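Local coordinates for protein citrate synthase (Thermotoga maritima, PDB 2P2W) that probably catalyses the condensation of oxaloacetate with acetyl-CoA and water to give citrate and CoA in the tricarboxylic acid cycle, at residues A[112-117]-A[194-199]; A[139-144]-A[152-157]. One frame throughout, in Å; residues are numbered along the deposited sequence.

Interaction 1: residues A[112-117]-A[194-199]; sequences REKAIR and DLYSCI
Lys114 and Tyr196 leave their helices with different first torsions, and these bring the two side chains together. In Lys114 CG stands anti to the backbone N (chi1 -167°), and the chain then bends twice near its end; in Tyr196 CG lies beside its own backbone N, anti to the carbonyl carbon (chi1 -52°), which carries the phenol out to helix 110-133. The two side chains cross at about a right angle, with the hydroxyl end of the ring lying against the lysine methylenes: Tyr196 OH is 3.4 Å from Lys114 CG, and Tyr196 CZ is 3.8 Å from Lys114 CD. One turn further along, the bent chain of Arg117 brings its guanidinium to the same oxygen. Arg117 NH2 donates a weak hydrogen bond of 3.3 Å to Tyr196 OH. An alanine in place of Lys114 would remove the aliphatic chain beside the phenol and is likely to free the end of Tyr196 to shift, weakening its already marginal bond to Arg117. Beside the phenol the contact is apolar. Leu195 CD2 sits 3.6 Å from Ala115 N and 4.0 Å from Ala115 CB, so the leucine methyl meets the backbone of helix 110-133 as well as the alanine methyl. Asp194 N-caps helix 195-207: Asp194 OD2 accepts from Ser197 N (2.8 Å) and Asp194 OD1 from Ser197 OG (2.7 Å). The short helical segments cross at -51°, their axes 11.3 Å apart. Lys207 of the second subunit forms a salt bridge with Asp194, and Lys95 of that subunit hydrogen-bonds Ser197. Within the chain, helix 42-51 packs on Ala115 through Trp50, while helix 317-337 reaches both segments, with Thr330 against Ala115 and Val333 against Leu195.

Interaction 2: residues A[139-144]-A[152-157]; sequences IRPRKD and YYMMFG
A surface contact of mixed character, cation-pi, apolar and water-mediated, joins the loop after helix 110-133 to the C-terminal end of helix 147-156. Arg142 lies over one face of the Tyr153 ring, its CZ 4.7 Å from the ring centroid and 10° off the normal. The guanidinium does not lie flat on the ring: the planes are 83° apart, and Arg142 NH1 comes down edge-first to 3.4 Å from Tyr153 CZ. The bend at chi3 (49°) turns the guanidinium toward this face, while Arg142 CD separately lies 3.7 Å from Tyr153 CE2. Asp144 fixes the guanidinium's rotation by a side-on, nearly coplanar grip: Arg142 NE binds Asp144 OD1, and Arg142 NH2 forms a salt bridge with Asp144 OD2 at 2.8 Å, each oxygen using its syn lone pair. The cation on the tyrosine is probably balanced in part by this acid from its own loop. On the ring's opposite face lies the backbone of Gly157. Ile139 packs by CG2 against Tyr153 CD2 (3.8 Å) and by CD1 against Gly157 CA (3.6 Å), a residue whose positive phi favours glycine. Met154 SD meets Pro141 CG at 3.6 Å, and Pro141 also touches Tyr128 of helix 110-133. One water accepts from Ile139 N and donates to Met154 O, linking the two backbones. The arrangement is a loop folded back on the end of the helix that follows it, helix 147-156, with Gly157 ending that helix as a positive-phi residue: local packing at a helix terminus in this largely helical citrate synthase fold.

Overall arrangement
Helix 110-133 connects the two contacts: it carries 112-117 of interaction 1 in its N-terminal part and runs into the loop of interaction 2, which packs on helix 147-156, the next helix in the chain. Their centres are 23 Å apart, and their nearest atoms about 11 Å, so they do not touch. In chain order 112-117 comes first, then both segments of interaction 2, and last 194-199; the local loop-to-helix contact therefore falls within the longer excursion that interaction 1 closes. Interaction 1 joins parts of the helical bundle distant in sequence, next to the second subunit, whereas interaction 2 packs a surface loop on the end of the following helix. Both lie away from the predicted active-site residues.

Interaction 1: residues A[112-117]-A[194-199]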
loop_
_atom_site.group_PDB
_atom_site.type_symbol
_atom_site.label_atom_id
_atom_site.label_comp_id
_atom_site.label_asym_id
_atom_site.label_seq_id
_atom_site.Cartn_x
_atom_site.Cartn_y
_atom_site.Cartn_z
ATOM N N ARG A 112 9.098 2.412 16.924
ATOM C CA ARG A 112 9.262 3.859 16.931
ATOM C C ARG A 112 10.689 4.212 16.505
ATOM O O ARG A 112 10.910 5.186 15.789
ATOM C CB ARG A 112 8.963 4.424 18.324
ATOM C CG ARG A 112 9.134 5.936 18.427
ATOM C CD ARG A 112 8.404 6.501 19.635
ATOM N NE ARG A 112 8.790 5.846 20.881
ATOM C CZ ARG A 112 8.216 6.081 22.058
ATOM N NH1 ARG A 112 7.225 6.960 22.156
ATOM N NH2 ARG A 112 8.631 5.436 23.143
ATOM N N GLU A 113 11.656 3.412 16.941
ATOM C CA GLU A 113 13.050 3.655 16.578
ATOM C C GLU A 113 13.168 3.488 15.065
ATOM O O GLU A 113 13.874 4.241 14.389
ATOM C CB GLU A 113 13.961 2.653 17.287
ATOM C CG GLU A 113 15.436 3.015 17.264
ATOM C CD GLU A 113 15.724 4.322 17.976
ATOM O OE1 GLU A 113 15.050 4.609 18.987
ATOM O OE2 GLU A 113 16.632 5.057 17.538
ATOM N N LYS A 114 12.457 2.497 14.539
ATOM C CA LYS A 114 12.461 2.230 13.109
ATOM C C LYS A 114 11.841 3.408 12.356
ATOM O O LYS A 114 12.335 3.812 11.298
ATOM C CB LYS A 114 11.671 0.950 12.822
ATOM C CG LYS A 114 11.856 0.402 11.420
ATOM C CD LYS A 114 11.438 -1.063 11.341
ATOM C CE LYS A 114 12.019 -1.874 12.494
ATOM N NZ LYS A 114 13.306 -2.526 12.125
ATOM N N ALA A 115 10.756 3.955 12.907
ATOM C CA ALA A 115 10.064 5.085 12.294
ATOM C C ALA A 115 10.996 6.288 12.239
ATOM O O ALA A 115 11.072 6.979 11.226
ATOM C CB ALA A 115 8.810 5.434 13.096
ATOM N N ILE A 116 11.702 6.531 13.341
ATOM C CA ILE A 116 12.640 7.644 13.426
ATOM C C ILE A 116 13.732 7.529 12.361
ATOM O O ILE A 116 14.069 8.511 11.693
ATOM C CB ILE A 116 13.296 7.699 14.830
ATOM C CG1 ILE A 116 12.227 8.021 15.882
ATOM C CG2 ILE A 116 14.425 8.734 14.851
ATOM C CD1 ILE A 116 12.724 7.953 17.327
ATOM N N ARG A 117 14.278 6.325 12.201
ATOM C CA ARG A 117 15.337 6.099 11.223
ATOM C C ARG A 117 14.864 6.269 9.780
ATOM O O ARG A 117 15.539 6.905 8.970
ATOM C CB ARG A 117 15.941 4.703 11.411
ATOM C CG ARG A 117 17.040 4.362 10.411
ATOM C CD ARG A 117 17.975 3.298 10.969
ATOM N NE ARG A 117 17.263 2.090 11.381
ATOM C CZ ARG A 117 16.673 1.242 10.542
ATOM N NH1 ARG A 117 16.708 1.465 9.233
ATOM N NH2 ARG A 117 16.054 0.167 11.011
ATOM N N ASP A 194 5.365 -5.395 8.061
ATOM C CA ASP A 194 6.443 -4.511 8.507
ATOM C C ASP A 194 6.161 -3.034 8.238
ATOM O O ASP A 194 5.345 -2.687 7.380
ATOM C CB ASP A 194 7.754 -4.895 7.829
ATOM C CG ASP A 194 7.692 -4.720 6.336
ATOM O OD1 ASP A 194 7.207 -5.647 5.649
ATOM O OD2 ASP A 194 8.103 -3.646 5.853
ATOM N N LEU A 195 6.860 -2.166 8.967
ATOM C CA LEU A 195 6.673 -0.725 8.828
ATOM C C LEU A 195 6.954 -0.202 7.415
ATOM O O LEU A 195 6.271 0.709 6.940
ATOM C CB LEU A 195 7.552 0.020 9.840
ATOM C CG LEU A 195 7.319 1.532 9.969
ATOM C CD1 LEU A 195 5.889 1.804 10.421
ATOM C CD2 LEU A 195 8.297 2.107 10.978
ATOM N N TYR A 196 7.948 -0.769 6.739
ATOM C CA TYR A 196 8.270 -0.317 5.385
ATOM C C TYR A 196 7.106 -0.592 4.439
ATOM O O TYR A 196 6.762 0.249 3.605
ATOM C CB TYR A 196 9.539 -1.005 4.884
ATOM C CG TYR A 196 10.681 -0.869 5.858
ATOM C CD1 TYR A 196 11.175 0.390 6.210
ATOM C CD2 TYR A 196 11.233 -1.991 6.472
ATOM C CE1 TYR A 196 12.191 0.527 7.156
ATOM C CE2 TYR A 196 12.249 -1.867 7.419
ATOM C CZ TYR A 196 12.721 -0.607 7.756
ATOM O OH TYR A 196 13.713 -0.484 8.705
ATOM N N SER A 197 6.497 -1.765 4.578
ATOM C CA SER A 197 5.360 -2.128 3.745
ATOM C C SER A 197 4.209 -1.147 3.956
ATOM O O SER A 197 3.554 -0.733 2.995
ATOM C CB SER A 197 4.893 -3.550 4.061
ATOM O OG SER A 197 5.841 -4.507 3.620
ATOM N N CYS A 198 3.957 -0.778 5.210
ATOM C CA CYS A 198 2.888 0.167 5.510
ATOM C C CYS A 198 3.168 1.492 4.800
ATOM O O CYS A 198 2.288 2.066 4.159
ATOM C CB CYS A 198 2.793 0.416 7.018
ATOM S SG CYS A 198 2.486 -1.064 8.010
ATOM N N ILE A 199 4.406 1.967 4.914
ATOM C CA ILE A 199 4.805 3.229 4.299
ATOM C C ILE A 199 4.716 3.207 2.771
ATOM O O ILE A 199 4.225 4.160 2.157
ATOM C CB ILE A 199 6.239 3.613 4.744
ATOM C CG1 ILE A 199 6.258 3.803 6.265
ATOM C CG2 ILE A 199 6.694 4.893 4.036
ATOM C CD1 ILE A 199 7.651 4.019 6.864
#

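Interaction 2: residues A[139-144]-A[152-157]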
loop_
_atom_site.group_PDB
_atom_site.type_symbol
_atom_site.label_atom_id
_atom_site.label_comp_id
_atom_site.label_asym_id
_atom_site.label_seq_id
_atom_site.Cartn_x
_atom_site.Cartn_y
_atom_site.Cartn_z
ATOM N N ILE A 139 25.930 15.103 -2.687
ATOM C CA ILE A 139 26.323 15.967 -1.582
ATOM C C ILE A 139 25.882 15.199 -0.346
ATOM O O ILE A 139 24.687 15.082 -0.066
ATOM C CB ILE A 139 25.622 17.338 -1.639
ATOM C CG1 ILE A 139 26.139 18.127 -2.847
ATOM C CG2 ILE A 139 25.880 18.112 -0.347
ATOM C CD1 ILE A 139 25.439 19.463 -3.073
ATOM N N ARG A 140 26.858 14.650 0.373
ATOM C CA ARG A 140 26.596 13.832 1.559
ATOM C C ARG A 140 25.899 14.625 2.674
ATOM O O ARG A 140 26.052 15.833 2.801
ATOM C CB ARG A 140 27.931 13.284 2.064
ATOM C CG ARG A 140 28.692 12.519 0.981
ATOM C CD ARG A 140 28.142 11.101 0.785
ATOM N NE ARG A 140 28.801 10.446 -0.350
ATOM C CZ ARG A 140 28.581 9.129 -0.514
ATOM N NH1 ARG A 140 27.795 8.476 0.325
ATOM N NH2 ARG A 140 29.159 8.484 -1.532
ATOM N N PRO A 141 25.114 13.922 3.505
ATOM C CA PRO A 141 24.404 14.570 4.609
ATOM C C PRO A 141 25.422 15.208 5.556
ATOM O O PRO A 141 26.477 14.629 5.813
ATOM C CB PRO A 141 23.666 13.410 5.281
ATOM C CG PRO A 141 23.492 12.412 4.174
ATOM C CD PRO A 141 24.812 12.480 3.455
ATOM N N ARG A 142 25.112 16.399 6.062
ATOM C CA ARG A 142 26.004 17.087 6.991
ATOM C C ARG A 142 25.412 16.991 8.389
ATOM O O ARG A 142 24.304 17.476 8.633
ATOM C CB ARG A 142 26.163 18.553 6.590
ATOM C CG ARG A 142 27.059 18.763 5.380
ATOM C CD ARG A 142 27.102 20.225 4.991
ATOM N NE ARG A 142 27.378 21.096 6.134
ATOM C CZ ARG A 142 27.500 22.416 6.051
ATOM N NH1 ARG A 142 27.376 23.018 4.874
ATOM N NH2 ARG A 142 27.737 23.138 7.142
ATOM N N LYS A 143 26.150 16.378 9.309
ATOM C CA LYS A 143 25.651 16.200 10.663
ATOM C C LYS A 143 25.528 17.491 11.467
ATOM O O LYS A 143 24.874 17.507 12.510
ATOM C CB LYS A 143 26.517 15.186 11.426
ATOM C CG LYS A 143 25.719 14.377 12.448
ATOM C CD LYS A 143 26.574 13.356 13.180
ATOM C CE LYS A 143 25.716 12.492 14.106
ATOM N NZ LYS A 143 25.079 13.302 15.177
ATOM N N ASP A 144 26.140 18.572 10.989
ATOM C CA ASP A 144 26.057 19.846 11.699
ATOM C C ASP A 144 24.834 20.663 11.279
ATOM O O ASP A 144 24.613 21.760 11.791
ATOM C CB ASP A 144 27.337 20.671 11.488
ATOM C CG ASP A 144 27.507 21.143 10.056
ATOM O OD1 ASP A 144 27.300 20.331 9.130
ATOM O OD2 ASP A 144 27.863 22.324 9.854
ATOM N N TYR A 152 17.867 20.802 2.118
ATOM C CA TYR A 152 18.089 21.883 1.172
ATOM C C TYR A 152 19.537 21.890 0.684
ATOM O O TYR A 152 19.807 22.128 -0.495
ATOM C CB TYR A 152 17.748 23.217 1.829
ATOM C CG TYR A 152 17.560 24.351 0.849
ATOM C CD1 TYR A 152 16.315 24.603 0.270
ATOM C CD2 TYR A 152 18.630 25.172 0.499
ATOM C CE1 TYR A 152 16.142 25.652 -0.635
ATOM C CE2 TYR A 152 18.472 26.217 -0.402
ATOM C CZ TYR A 152 17.229 26.455 -0.964
ATOM O OH TYR A 152 17.078 27.501 -1.843
ATOM N N TYR A 153 20.472 21.610 1.587
ATOM C CA TYR A 153 21.880 21.603 1.219
ATOM C C TYR A 153 22.264 20.419 0.330
ATOM O O TYR A 153 23.064 20.573 -0.593
ATOM C CB TYR A 153 22.762 21.631 2.473
ATOM C CG TYR A 153 24.190 22.028 2.174
ATOM C CD1 TYR A 153 24.558 23.374 2.131
ATOM C CD2 TYR A 153 25.157 21.071 1.872
ATOM C CE1 TYR A 153 25.851 23.759 1.788
ATOM C CE2 TYR A 153 26.457 21.444 1.528
ATOM C CZ TYR A 153 26.795 22.791 1.486
ATOM O OH TYR A 153 28.068 23.178 1.133
ATOM N N MET A 154 21.707 19.241 0.602
ATOM C CA MET A 154 22.013 18.068 -0.213
ATOM C C MET A 154 21.417 18.243 -1.604
ATOM O O MET A 154 21.869 17.623 -2.569
ATOM C CB MET A 154 21.448 16.788 0.411
ATOM C CG MET A 154 22.092 16.378 1.729
ATOM S SD MET A 154 21.516 14.746 2.252
ATOM C CE MET A 154 19.726 14.977 2.241
ATOM N N MET A 155 20.396 19.089 -1.697
ATOM C CA MET A 155 19.731 19.356 -2.969
ATOM C C MET A 155 20.466 20.391 -3.808
ATOM O O MET A 155 20.790 20.147 -4.970
ATOM C CB MET A 155 18.306 19.885 -2.737
ATOM C CG MET A 155 17.234 18.836 -2.510
ATOM S SD MET A 155 16.770 17.972 -4.015
ATOM C CE MET A 155 15.846 19.280 -4.908
ATOM N N PHE A 156 20.735 21.543 -3.202
ATOM C CA PHE A 156 21.357 22.655 -3.910
ATOM C C PHE A 156 22.756 23.088 -3.484
ATOM O O PHE A 156 23.302 24.034 -4.051
ATOM C CB PHE A 156 20.422 23.858 -3.830
ATOM C CG PHE A 156 18.985 23.526 -4.120
ATOM C CD1 PHE A 156 18.600 23.088 -5.382
ATOM C CD2 PHE A 156 18.015 23.656 -3.129
ATOM C CE1 PHE A 156 17.268 22.785 -5.655
ATOM C CE2 PHE A 156 16.678 23.355 -3.394
ATOM C CZ PHE A 156 16.306 22.919 -4.659
ATOM N N GLY A 157 23.331 22.420 -2.492
ATOM C CA GLY A 157 24.667 22.774 -2.039
ATOM C C GLY A 157 24.797 24.182 -1.480
ATOM O O GLY A 157 25.875 24.774 -1.519
HETATM O O HOH W 1 23.098 15.085 -2.402
#